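Local coordinates for protein amidase, hydantoinase/carbamoylase family (Burkholderia ambifaria, PDB 5TP4) that probably hydrolyses N-carbamoyl-L-amino acids as a two-zinc, dimeric amidase of the peptidase M20 family, at residues B[64-69]-B[183-188]; B[206-211]-B[356-361]; B[270-275]-B[289-294]. All blocks are in the same frame, centred on the assembly; numbering follows the deposited sequence.

Contact 1: residues B[64-69]-B[183-188]; sequences TVSVDA and GTRAPG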
ATOM      1  N   THR B  64      -0.616  49.444  17.606  1.00 11.35           N
ATOM      2  CA  THR B  64      -1.966  49.108  18.043  1.00 11.99           C
ATOM      3  C   THR B  64      -2.331  47.754  17.439  1.00 13.14           C
ATOM      4  O   THR B  64      -1.888  47.409  16.338  1.00 13.21           O
ATOM      5  CB  THR B  64      -2.987  50.175  17.649  1.00 14.68           C
ATOM      6  OG1 THR B  64      -2.979  50.365  16.232  1.00 14.48           O
ATOM      7  CG2 THR B  64      -2.650  51.498  18.315  1.00 15.89           C
ATOM      8  N   VAL B  65      -3.087  46.965  18.189  1.00  9.39           N
ATOM      9  CA  VAL B  65      -3.361  45.572  17.836  1.00  8.98           C
ATOM     10  C   VAL B  65      -4.862  45.336  17.844  1.00  9.35           C
ATOM     11  O   VAL B  65      -5.575  45.844  18.712  1.00 13.61           O
ATOM     12  CB  VAL B  65      -2.671  44.592  18.809  1.00 12.56           C
ATOM     13  CG1 VAL B  65      -2.982  43.141  18.415  1.00 13.80           C
ATOM     14  CG2 VAL B  65      -1.143  44.803  18.819  1.00  9.18           C
ATOM     15  N   SER B  66      -5.347  44.581  16.863  1.00 11.83           N
ATOM     16  CA  SER B  66      -6.762  44.257  16.760  1.00 11.94           C
ATOM     17  C   SER B  66      -6.891  42.908  16.066  1.00 10.46           C
ATOM     18  O   SER B  66      -5.959  42.441  15.404  1.00 12.62           O
ATOM     19  CB  SER B  66      -7.533  45.331  15.972  1.00 15.10           C
ATOM     20  OG  SER B  66      -7.146  45.340  14.597  1.00 17.60           O
ATOM     21  N   VAL B  67      -8.072  42.293  16.218  1.00 13.03           N
ATOM     22  CA  VAL B  67      -8.449  41.099  15.466  1.00 12.67           C
ATOM     23  C   VAL B  67      -9.685  41.413  14.639  1.00 10.92           C
ATOM     24  O   VAL B  67     -10.517  42.249  15.016  1.00 11.13           O
ATOM     25  CB  VAL B  67      -8.732  39.866  16.361  1.00 11.27           C
ATOM     26  CG1 VAL B  67      -7.435  39.279  16.914  1.00 13.34           C
ATOM     27  CG2 VAL B  67      -9.680  40.220  17.484  1.00 11.75           C
ATOM     28  N   ASP B  68      -9.786  40.758  13.479  1.00 13.15           N
ATOM     29  CA  ASP B  68     -11.001  40.862  12.678  1.00 12.81           C
ATOM     30  C   ASP B  68     -11.958  39.737  13.057  1.00 17.00           C
ATOM     31  O   ASP B  68     -11.703  38.965  13.990  1.00 14.11           O
ATOM     32  CB  ASP B  68     -10.677  40.890  11.184  1.00 11.29           C
ATOM     33  CG  ASP B  68     -10.120  39.567  10.642  1.00 13.47           C
ATOM     34  OD1 ASP B  68     -10.232  38.506  11.305  1.00 11.39           O
ATOM     35  OD2 ASP B  68      -9.548  39.620   9.531  1.00 10.72           O
ATOM     36  N   ALA B  69     -13.067  39.624  12.304  1.00 16.12           N
ATOM     37  CA  ALA B  69     -14.175  38.733  12.646  1.00 13.58           C
ATOM     38  C   ALA B  69     -13.844  37.254  12.492  1.00 13.56           C
ATOM     39  O   ALA B  69     -14.653  36.417  12.924  1.00 15.12           O
ATOM     40  CB  ALA B  69     -15.415  39.071  11.805  1.00 13.35           C
ATOM     41  N   GLY B 183     -13.039  39.390  16.569  1.00 17.60           N
ATOM     42  CA  GLY B 183     -13.184  40.822  16.390  1.00 12.38           C
ATOM     43  C   GLY B 183     -14.523  41.142  15.758  1.00 17.15           C
ATOM     44  O   GLY B 183     -15.244  40.262  15.273  1.00 16.81           O
ATOM     45  N   THR B 184     -14.894  42.432  15.814  1.00 14.85           N
ATOM     46  CA  THR B 184     -16.147  42.876  15.210  1.00 15.01           C
ATOM     47  C   THR B 184     -15.980  43.336  13.767  1.00 15.56           C
ATOM     48  O   THR B 184     -16.983  43.426  13.056  1.00 20.93           O
ATOM     49  CB  THR B 184     -16.782  44.020  16.021  1.00 17.65           C
ATOM     50  OG1 THR B 184     -15.817  45.056  16.217  1.00 23.33           O
ATOM     51  CG2 THR B 184     -17.261  43.530  17.383  1.00 18.49           C
ATOM     52  N   ARG B 185     -14.746  43.584  13.317  1.00 16.64           N
ATOM     53  CA  ARG B 185     -14.504  44.194  12.011  1.00 17.87           C
ATOM     54  C   ARG B 185     -14.533  43.135  10.911  1.00 18.14           C
ATOM     55  O   ARG B 185     -13.908  42.087  11.045  1.00 14.26           O
ATOM     56  CB  ARG B 185     -13.145  44.901  12.027  1.00 22.71           C
ATOM     57  CG  ARG B 185     -12.748  45.568  10.728  1.00 27.29           C
ATOM     58  CD  ARG B 185     -11.407  46.311  10.841  1.00 26.90           C
ATOM     59  NE  ARG B 185     -10.247  45.419  10.805  1.00 32.92           N
ATOM     60  CZ  ARG B 185      -9.446  45.173  11.842  1.00 34.97           C
ATOM     61  NH1 ARG B 185      -9.677  45.754  13.013  1.00 38.11           N
ATOM     62  NH2 ARG B 185      -8.405  44.353  11.709  1.00 28.57           N
ATOM     63  N   ALA B 186     -15.270  43.399   9.831  1.00 16.87           N
ATOM     64  CA  ALA B 186     -15.317  42.435   8.737  1.00 20.43           C
ATOM     65  C   ALA B 186     -13.918  42.239   8.157  1.00 13.26           C
ATOM     66  O   ALA B 186     -13.188  43.221   7.965  1.00 15.96           O
ATOM     67  CB  ALA B 186     -16.260  42.926   7.632  1.00 19.07           C
ATOM     68  N   PRO B 187     -13.506  41.001   7.860  1.00 16.72           N
ATOM     69  CA  PRO B 187     -12.162  40.801   7.297  1.00 11.45           C
ATOM     70  C   PRO B 187     -12.037  41.405   5.908  1.00 11.61           C
ATOM     71  O   PRO B 187     -12.989  41.441   5.129  1.00 20.88           O
ATOM     72  CB  PRO B 187     -12.006  39.276   7.252  1.00 14.43           C
ATOM     73  CG  PRO B 187     -13.035  38.757   8.258  1.00 19.14           C
ATOM     74  CD  PRO B 187     -14.179  39.722   8.148  1.00 17.74           C
ATOM     75  N   GLY B 188     -10.847  41.909   5.620  1.00 13.66           N
ATOM     76  CA  GLY B 188     -10.544  42.516   4.338  1.00 12.46           C
ATOM     77  C   GLY B 188     -10.027  43.924   4.510  1.00 13.65           C
ATOM     78  O   GLY B 188      -9.784  44.404   5.622  1.00 19.09           O
TER
HETATM   79  O   HOH W   1     -12.363  44.030  15.295  1.00 23.04           O
HETATM   80  O   HOH W   2      -9.126  41.911   8.159  1.00 14.34           O

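Contact 2: residues B[206-211]-B[356-361]; sequences EANGTT and TNERIV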
ATOM      1  N   GLU B 206      19.733  25.382   1.352  1.00 13.01           N
ATOM      2  CA  GLU B 206      20.754  24.833   2.236  1.00 15.84           C
ATOM      3  C   GLU B 206      21.802  24.060   1.444  1.00 20.05           C
ATOM      4  O   GLU B 206      23.004  24.202   1.691  1.00 19.49           O
ATOM      5  CB  GLU B 206      20.097  23.943   3.298  1.00 19.91           C
ATOM      6  CG  GLU B 206      20.955  23.718   4.533  1.00 32.90           C
ATOM      7  CD  GLU B 206      21.761  22.473   4.423  1.00 41.16           C
ATOM      8  OE1 GLU B 206      21.361  21.592   3.635  1.00 44.56           O
ATOM      9  OE2 GLU B 206      22.800  22.371   5.111  1.00 46.25           O
ATOM     10  N   ALA B 207      21.362  23.274   0.456  1.00 16.39           N
ATOM     11  CA  ALA B 207      22.287  22.476  -0.343  1.00 20.87           C
ATOM     12  C   ALA B 207      23.203  23.348  -1.190  1.00 21.40           C
ATOM     13  O   ALA B 207      24.349  22.969  -1.449  1.00 25.02           O
ATOM     14  CB  ALA B 207      21.506  21.515  -1.231  1.00 16.78           C
ATOM     15  N   ASN B 208      22.726  24.501  -1.636  1.00 20.08           N
ATOM     16  CA  ASN B 208      23.512  25.399  -2.476  1.00 18.06           C
ATOM     17  C   ASN B 208      24.279  26.455  -1.699  1.00 26.45           C
ATOM     18  O   ASN B 208      25.011  27.238  -2.314  1.00 26.21           O
ATOM     19  CB  ASN B 208      22.593  26.102  -3.483  1.00 20.84           C
ATOM     20  CG  ASN B 208      22.157  25.183  -4.586  1.00 27.89           C
ATOM     21  OD1 ASN B 208      22.844  24.209  -4.881  1.00 32.10           O
ATOM     22  ND2 ASN B 208      21.019  25.480  -5.211  1.00 25.77           N
ATOM     23  N   GLY B 209      24.119  26.527  -0.380  1.00 22.35           N
ATOM     24  CA  GLY B 209      24.711  27.644   0.326  1.00 21.07           C
ATOM     25  C   GLY B 209      24.082  28.973  -0.036  1.00 21.56           C
ATOM     26  O   GLY B 209      24.743  30.010   0.040  1.00 23.26           O
ATOM     27  N   THR B 210      22.809  28.974  -0.421  1.00 18.71           N
ATOM     28  CA  THR B 210      22.133  30.204  -0.782  1.00 17.09           C
ATOM     29  C   THR B 210      21.416  30.745   0.439  1.00 15.09           C
ATOM     30  O   THR B 210      20.620  30.031   1.052  1.00 20.15           O
ATOM     31  CB  THR B 210      21.107  29.966  -1.890  1.00 16.85           C
ATOM     32  OG1 THR B 210      21.718  29.245  -2.961  1.00 18.19           O
ATOM     33  CG2 THR B 210      20.604  31.277  -2.393  1.00 13.13           C
ATOM     34  N   THR B 211      21.696  31.998   0.783  1.00 11.30           N
ATOM     35  CA  THR B 211      21.072  32.613   1.949  1.00 15.15           C
ATOM     36  C   THR B 211      19.636  33.048   1.681  1.00 16.67           C
ATOM     37  O   THR B 211      18.765  32.871   2.541  1.00 10.36           O
ATOM     38  CB  THR B 211      21.903  33.804   2.410  1.00 16.98           C
ATOM     39  OG1 THR B 211      23.205  33.329   2.764  1.00 14.16           O
ATOM     40  CG2 THR B 211      21.263  34.465   3.642  1.00 16.45           C
ATOM     41  N   THR B 356      24.163  35.725  -0.929  1.00 12.00           N
ATOM     42  CA  THR B 356      23.900  34.773  -2.003  1.00 11.76           C
ATOM     43  C   THR B 356      22.395  34.602  -2.150  1.00 12.59           C
ATOM     44  O   THR B 356      21.645  34.668  -1.177  1.00 11.89           O
ATOM     45  CB  THR B 356      24.595  33.429  -1.725  1.00 13.75           C
ATOM     46  OG1 THR B 356      24.133  32.888  -0.484  1.00 14.05           O
ATOM     47  CG2 THR B 356      26.062  33.666  -1.597  1.00 14.68           C
ATOM     48  N   ASN B 357      21.948  34.450  -3.391  1.00 11.38           N
ATOM     49  CA  ASN B 357      20.518  34.505  -3.656  1.00 10.98           C
ATOM     50  C   ASN B 357      20.199  33.691  -4.900  1.00 14.29           C
ATOM     51  O   ASN B 357      21.012  33.590  -5.822  1.00 14.87           O
ATOM     52  CB  ASN B 357      20.035  35.968  -3.818  1.00  9.29           C
ATOM     53  CG  ASN B 357      20.675  36.670  -5.004  1.00 19.10           C
ATOM     54  OD1 ASN B 357      20.145  36.624  -6.110  1.00 15.75           O
ATOM     55  ND2 ASN B 357      21.832  37.312  -4.787  1.00 13.91           N
ATOM     56  N   GLU B 358      18.987  33.137  -4.938  1.00 12.65           N
ATOM     57  CA  GLU B 358      18.527  32.504  -6.168  1.00 16.17           C
ATOM     58  C   GLU B 358      17.010  32.559  -6.231  1.00 10.70           C
ATOM     59  O   GLU B 358      16.321  32.567  -5.204  1.00 11.90           O
ATOM     60  CB  GLU B 358      19.008  31.054  -6.305  1.00 20.36           C
ATOM     61  CG  GLU B 358      18.410  30.040  -5.339  1.00 17.60           C
ATOM     62  CD  GLU B 358      19.114  28.667  -5.434  1.00 23.07           C
ATOM     63  OE1 GLU B 358      18.738  27.858  -6.314  1.00 25.41           O
ATOM     64  OE2 GLU B 358      20.054  28.408  -4.649  1.00 26.44           O
ATOM     65  N   ARG B 359      16.496  32.606  -7.457  1.00 11.81           N
ATOM     66  CA  ARG B 359      15.058  32.492  -7.667  0.59 10.14           C
ATOM     67  C   ARG B 359      14.612  31.063  -7.377  1.00 11.30           C
ATOM     68  O   ARG B 359      15.308  30.095  -7.721  1.00 11.73           O
ATOM     69  CB  ARG B 359      14.694  32.891  -9.098  0.59 13.17           C
ATOM     70  CG  ARG B 359      14.829  34.375  -9.340  0.59 18.16           C
ATOM     71  CD  ARG B 359      14.601  34.738 -10.796  0.59 24.39           C
ATOM     72  NE  ARG B 359      13.219  34.567 -11.242  0.59 25.37           N
ATOM     73  CZ  ARG B 359      12.257  35.477 -11.110  0.59 22.46           C
ATOM     74  NH1 ARG B 359      12.500  36.630 -10.510  0.59 14.99           N
ATOM     75  NH2 ARG B 359      11.038  35.220 -11.572  0.59 27.92           N
ATOM     76  N   ILE B 360      13.464  30.926  -6.707  1.00 10.19           N
ATOM     77  CA  ILE B 360      12.988  29.613  -6.282  1.00 10.82           C
ATOM     78  C   ILE B 360      11.467  29.650  -6.216  1.00 11.97           C
ATOM     79  O   ILE B 360      10.874  30.679  -5.908  1.00 10.11           O
ATOM     80  CB  ILE B 360      13.616  29.270  -4.905  1.00 12.50           C
ATOM     81  CG1 ILE B 360      13.212  27.875  -4.421  1.00 13.62           C
ATOM     82  CG2 ILE B 360      13.190  30.311  -3.846  1.00 13.49           C
ATOM     83  CD1 ILE B 360      14.175  27.346  -3.316  1.00 14.75           C
ATOM     84  N   VAL B 361      10.827  28.537  -6.540  1.00 12.25           N
ATOM     85  CA  VAL B 361       9.369  28.483  -6.439  1.00  9.44           C
ATOM     86  C   VAL B 361       8.998  28.019  -5.032  1.00 15.06           C
ATOM     87  O   VAL B 361       9.743  27.265  -4.399  1.00 15.61           O
ATOM     88  CB  VAL B 361       8.790  27.559  -7.541  1.00 11.30           C
ATOM     89  CG1 VAL B 361       9.078  26.084  -7.241  1.00 17.82           C
ATOM     90  CG2 VAL B 361       7.307  27.823  -7.749  1.00 15.54           C
TER
HETATM   91  O   HOH W   3      19.363  25.330  -7.802  1.00 33.76           O
HETATM   92  O   HOH W   4      24.958  35.102   1.797  1.00 20.68           O

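Contact 3: residues B[270-275]-B[289-294]; sequences ATIGQA and VTFTVD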
ATOM      1  N   ALA B 270       6.941  14.957  -9.951  1.00 10.13           N
ATOM      2  CA  ALA B 270       5.849  14.020  -9.736  1.00  9.08           C
ATOM      3  C   ALA B 270       6.211  13.060  -8.624  1.00 11.17           C
ATOM      4  O   ALA B 270       7.366  12.652  -8.480  1.00 12.13           O
ATOM      5  CB  ALA B 270       5.495  13.218 -10.990  1.00 13.30           C
ATOM      6  N   THR B 271       5.188  12.675  -7.873  1.00 12.05           N
ATOM      7  CA  THR B 271       5.354  11.900  -6.656  1.00 12.62           C
ATOM      8  C   THR B 271       4.205  10.917  -6.557  1.00 12.91           C
ATOM      9  O   THR B 271       3.044  11.330  -6.596  1.00 11.95           O
ATOM     10  CB  THR B 271       5.331  12.813  -5.425  1.00 14.27           C
ATOM     11  OG1 THR B 271       6.197  13.939  -5.613  1.00 13.51           O
ATOM     12  CG2 THR B 271       5.743  12.025  -4.178  1.00 15.49           C
ATOM     13  N   ILE B 272       4.518   9.633  -6.367  1.00 10.96           N
ATOM     14  CA  ILE B 272       3.509   8.639  -6.040  1.00  9.20           C
ATOM     15  C   ILE B 272       3.642   8.419  -4.538  1.00 12.02           C
ATOM     16  O   ILE B 272       4.554   7.724  -4.065  1.00 12.96           O
ATOM     17  CB  ILE B 272       3.679   7.350  -6.844  1.00 10.23           C
ATOM     18  CG1 ILE B 272       3.440   7.655  -8.344  1.00  9.61           C
ATOM     19  CG2 ILE B 272       2.714   6.282  -6.314  1.00 11.86           C
ATOM     20  CD1 ILE B 272       3.743   6.443  -9.248  1.00 12.46           C
ATOM     21  N   GLY B 273       2.761   9.064  -3.790  1.00 11.31           N
ATOM     22  CA  GLY B 273       2.838   9.056  -2.340  1.00 12.42           C
ATOM     23  C   GLY B 273       2.011   7.999  -1.638  1.00 13.02           C
ATOM     24  O   GLY B 273       2.304   7.655  -0.491  1.00 13.47           O
ATOM     25  N   GLN B 274       0.966   7.487  -2.278  1.00 12.60           N
ATOM     26  CA  GLN B 274       0.186   6.401  -1.710  1.00 11.19           C
ATOM     27  C   GLN B 274       0.036   5.321  -2.759  1.00 13.81           C
ATOM     28  O   GLN B 274      -0.088   5.630  -3.948  1.00 13.14           O
ATOM     29  CB  GLN B 274      -1.225   6.854  -1.258  1.00 13.13           C
ATOM     30  CG  GLN B 274      -1.212   8.012  -0.292  1.00 16.24           C
ATOM     31  CD  GLN B 274      -2.603   8.443   0.132  1.00 26.61           C
ATOM     32  OE1 GLN B 274      -3.616   8.021  -0.442  1.00 30.05           O
ATOM     33  NE2 GLN B 274      -2.662   9.276   1.153  1.00 27.43           N
ATOM     34  N   ALA B 275       0.119   4.062  -2.327  1.00 11.49           N
ATOM     35  CA  ALA B 275      -0.020   2.970  -3.277  1.00 12.01           C
ATOM     36  C   ALA B 275      -0.260   1.683  -2.517  1.00 15.95           C
ATOM     37  O   ALA B 275       0.288   1.482  -1.417  1.00 15.65           O
ATOM     38  CB  ALA B 275       1.221   2.838  -4.178  1.00 14.38           C
ATOM     39  N   VAL B 289      -4.919  -2.618  -8.130  1.00 12.47           N
ATOM     40  CA  VAL B 289      -3.849  -1.799  -7.570  1.00 12.49           C
ATOM     41  C   VAL B 289      -4.273  -0.349  -7.686  1.00 10.95           C
ATOM     42  O   VAL B 289      -4.748   0.076  -8.746  1.00 14.10           O
ATOM     43  CB  VAL B 289      -2.512  -2.001  -8.302  1.00 11.90           C
ATOM     44  CG1 VAL B 289      -1.449  -1.088  -7.685  1.00 12.85           C
ATOM     45  CG2 VAL B 289      -2.066  -3.484  -8.245  1.00 11.38           C
ATOM     46  N   THR B 290      -4.118   0.405  -6.607  1.00 11.40           N
ATOM     47  CA  THR B 290      -4.391   1.839  -6.635  1.00 15.29           C
ATOM     48  C   THR B 290      -3.125   2.587  -6.248  1.00 18.09           C
ATOM     49  O   THR B 290      -2.355   2.132  -5.403  1.00 14.21           O
ATOM     50  CB  THR B 290      -5.537   2.245  -5.689  1.00 19.83           C
ATOM     51  OG1 THR B 290      -5.239   1.835  -4.344  1.00 20.38           O
ATOM     52  CG2 THR B 290      -6.894   1.654  -6.169  1.00 17.25           C
ATOM     53  N   PHE B 291      -2.897   3.736  -6.876  1.00 11.79           N
ATOM     54  CA  PHE B 291      -1.863   4.616  -6.366  1.00  9.61           C
ATOM     55  C   PHE B 291      -2.265   6.047  -6.678  1.00 14.65           C
ATOM     56  O   PHE B 291      -3.135   6.288  -7.515  1.00 14.47           O
ATOM     57  CB  PHE B 291      -0.494   4.270  -6.949  1.00 10.47           C
ATOM     58  CG  PHE B 291      -0.415   4.311  -8.447  1.00 11.70           C
ATOM     59  CD1 PHE B 291      -0.745   3.196  -9.207  1.00 13.60           C
ATOM     60  CD2 PHE B 291       0.068   5.441  -9.097  1.00 10.39           C
ATOM     61  CE1 PHE B 291      -0.618   3.223 -10.604  1.00 14.44           C
ATOM     62  CE2 PHE B 291       0.194   5.476 -10.488  1.00 12.55           C
ATOM     63  CZ  PHE B 291      -0.133   4.367 -11.241  1.00 13.44           C
ATOM     64  N   THR B 292      -1.652   6.995  -5.971  1.00 11.82           N
ATOM     65  CA  THR B 292      -1.925   8.410  -6.194  1.00  9.46           C
ATOM     66  C   THR B 292      -0.744   9.043  -6.911  1.00 11.19           C
ATOM     67  O   THR B 292       0.395   8.571  -6.821  1.00 10.96           O
ATOM     68  CB  THR B 292      -2.192   9.179  -4.888  1.00 12.72           C
ATOM     69  OG1 THR B 292      -1.029   9.135  -4.040  1.00 12.90           O
ATOM     70  CG2 THR B 292      -3.390   8.589  -4.162  1.00 16.78           C
ATOM     71  N   VAL B 293      -1.021  10.115  -7.649  1.00 10.53           N
ATOM     72  CA  VAL B 293       0.026  10.889  -8.301  1.00  9.06           C
ATOM     73  C   VAL B 293      -0.141  12.342  -7.898  1.00 12.06           C
ATOM     74  O   VAL B 293      -1.240  12.894  -8.001  1.00 11.13           O
ATOM     75  CB  VAL B 293      -0.017  10.767  -9.840  1.00 11.84           C
ATOM     76  CG1 VAL B 293       1.081  11.583 -10.420  1.00 12.46           C
ATOM     77  CG2 VAL B 293       0.182   9.310 -10.273  1.00 10.25           C
ATOM     78  N   ASP B 294       0.949  12.954  -7.439  1.00 11.41           N
ATOM     79  CA  ASP B 294       1.044  14.395  -7.234  1.00 12.07           C
ATOM     80  C   ASP B 294       1.933  14.934  -8.349  1.00 11.92           C
ATOM     81  O   ASP B 294       3.100  14.540  -8.454  1.00 12.69           O
ATOM     82  CB  ASP B 294       1.618  14.672  -5.840  1.00 13.86           C
ATOM     83  CG  ASP B 294       1.868  16.159  -5.548  1.00 12.07           C
ATOM     84  OD1 ASP B 294       2.693  16.777  -6.239  1.00 15.48           O
ATOM     85  OD2 ASP B 294       1.288  16.664  -4.556  1.00 14.94           O
TER
HETATM   86  O   HOH W   5       5.239  16.026  -6.889  1.00 12.99           O
HETATM   87  O   HOH W   6       0.784  11.151  -4.610  1.00 14.19           O

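Contact 1: residues B[64-69]-B[183-188]
The outermost strand of the sheet in the zinc-binding half of the fold, residues 64-67, runs out into a turn at Asp68 and Ala69, and there it meets the loop 183-188 that links helix 172-179 to strand 193-199. Backbone atoms make the closest join. Gly183 N donates to Asp68 O at 2.9 Å, and Ala69 N answers with a bond to Arg185 O, also 2.9 Å. Gly183, with no side chain in the way, brings its CA to 3.3 Å from Val67 O in a nearly straight CA-H...O contact. Water 1 bridges Val67 O and Arg185 N.

Two side chains flank this join. Arg185 leaves its backbone with CG anti to N, then bends at chi3 (77°), and this carries the guanidinium back toward the strand. Its NH1 gives a 3.0 Å bond to Ser66 OG, which lies near the guanidinium plane at its edge; NH2 adds a weak bond to the same oxygen, while Asp68 CA sits over one face of the group. Pro187 meets the carboxylate arm of Asp68 at about a right angle, its CB 3.4 Å from OD2, and its CD packs on Ala69 CB. Asp68 OD2 reaches Gly188 N through water 2. The other oxygen, OD1, accepts from the backbone N of Val70 and Asn72, and this holds the carboxylate in place. Phe74 touches Arg185, and Leu158 of helix 158-163 rests on Ala69 and Pro187. A surface loop is thus tied by main-chain bonds to the end of an edge strand, where the Asp68 OD1 to Val70 N bond forms an Asx turn on the way to the antiparallel partner 73-77.

Contact 2: residues B[206-211]-B[356-361]
Glu358 sets its CG between the backbone N and the carbonyl carbon (chi1 69°) and runs extended beyond it, which carries the carboxylate across to Asn208 and Thr210; Thr210 in turn holds OG1 beside its own N (chi1 -50°), facing that carboxylate. OE2 of Glu358 is therefore gripped by two donors. Asn208 ND2 reaches its syn lone pair at 3.1 Å, with amide and carboxylate nearly coplanar, and Thr210 OG1 donates to the anti lone pair at an unusually short 2.5 Å. Water 3 donates to OE1. The methyl CG2 of Thr210 lies against Asn357 CA, 3.5 Å away.

A second polar junction forms round the hydroxyl of Thr356. Its OG1 donates in the carbonyl plane to Gly209 O, on a lone pair at 3.0 Å, and accepts from Thr211 N at 2.9 Å, so one hydroxyl bridges the two residues that flank Thr210. Water 4 joins Thr356 N to Thr211 OG1. Gly209, at positive phi, closes the preceding helix in a Schellman motif, and the Thr356 hydroxyl meets the chain directly after it.

The segment leads from helix 204-208 into strand 212-229, which pairs in parallel with strand 357-362. Val204 and Leu205 pack on Glu358, Asp400 and Arg403 of helix 398-416 touch Thr211, and Tyr242 of the second subunit rests on Asn208.

Contact 3: residues B[270-275]-B[289-294]
Thr292, Asp294 and Ile272 bury the most surface where two antiparallel strands of a beta hairpin meet. Thr292 spans the place where the pairing is interrupted. With OG1 between its N and carbonyl carbon (chi1 62°), the hydroxyl accepts from Gln274 N at 3.1 Å and donates to water 6, which also takes a bond from Gly273 N. Hydroxyl and water thus take up two N-H groups of the irregular part, and the water gives a second bond to Thr271 O, already paired with Asp294 N. Thr292 N donates to Gln274 O at 2.9 Å, and its CG2 lies beside the amide end of Gln274.

On one side of the break, Asp294 forms a hydrogen-bonded pair with Thr271: its N reaches Thr271 O at 2.8 Å, almost straight at 171°, and its O accepts from Thr271 N. Its carboxylate is held by Trp223 NE1 at OD2 and by a salt bridge to Arg296 at OD1, and water 5 lies between OD1 and Thr271 OG1. On the other side, Ala275 and Phe291 are a non-hydrogen-bonded pair whose CB atoms stand 3.6 Å apart; between the two pairs the register slips by one residue.

Ile272 sits within the irregular part. Its CD1 reaches Phe291 CD2 at 3.8 Å, obliquely to the ring, CG2 lies 3.3 Å from Thr292 O, and CG1 meets Val293 CG2.

Strand 288-297 lies between strands 269-277 and 212-229. Ala270, Ile272 and Val289 pack against helix 246-262, whereas Thr271, Gln274, Thr292 and Asp294 touch the second subunit, with Arg243 of that subunit bonded to Thr271 OG1.

In the fold
The three contacts lie at well-separated places along the strands of the fold and do not touch one another. Contact 1 lies on the far side of the chain's centre from the other two, its centre about 36 Å from that of contact 2 and about 42 Å from that of contact 3. Contacts 2 and 3 approach to about 11 Å between nearest atoms, and contact 3 is nested within the chain loop that contact 2 closes; both also meet the second subunit. None contains a zinc ligand. The loop of contact 1 does lead into strand 193-199, which bears the zinc-binding His198. Contact 3 is consistent with the dimerisation domain of M20 enzymes; separately, a MES molecule, probably from the crystallisation liquor, lies about 5 Å from the Asp294 side chain.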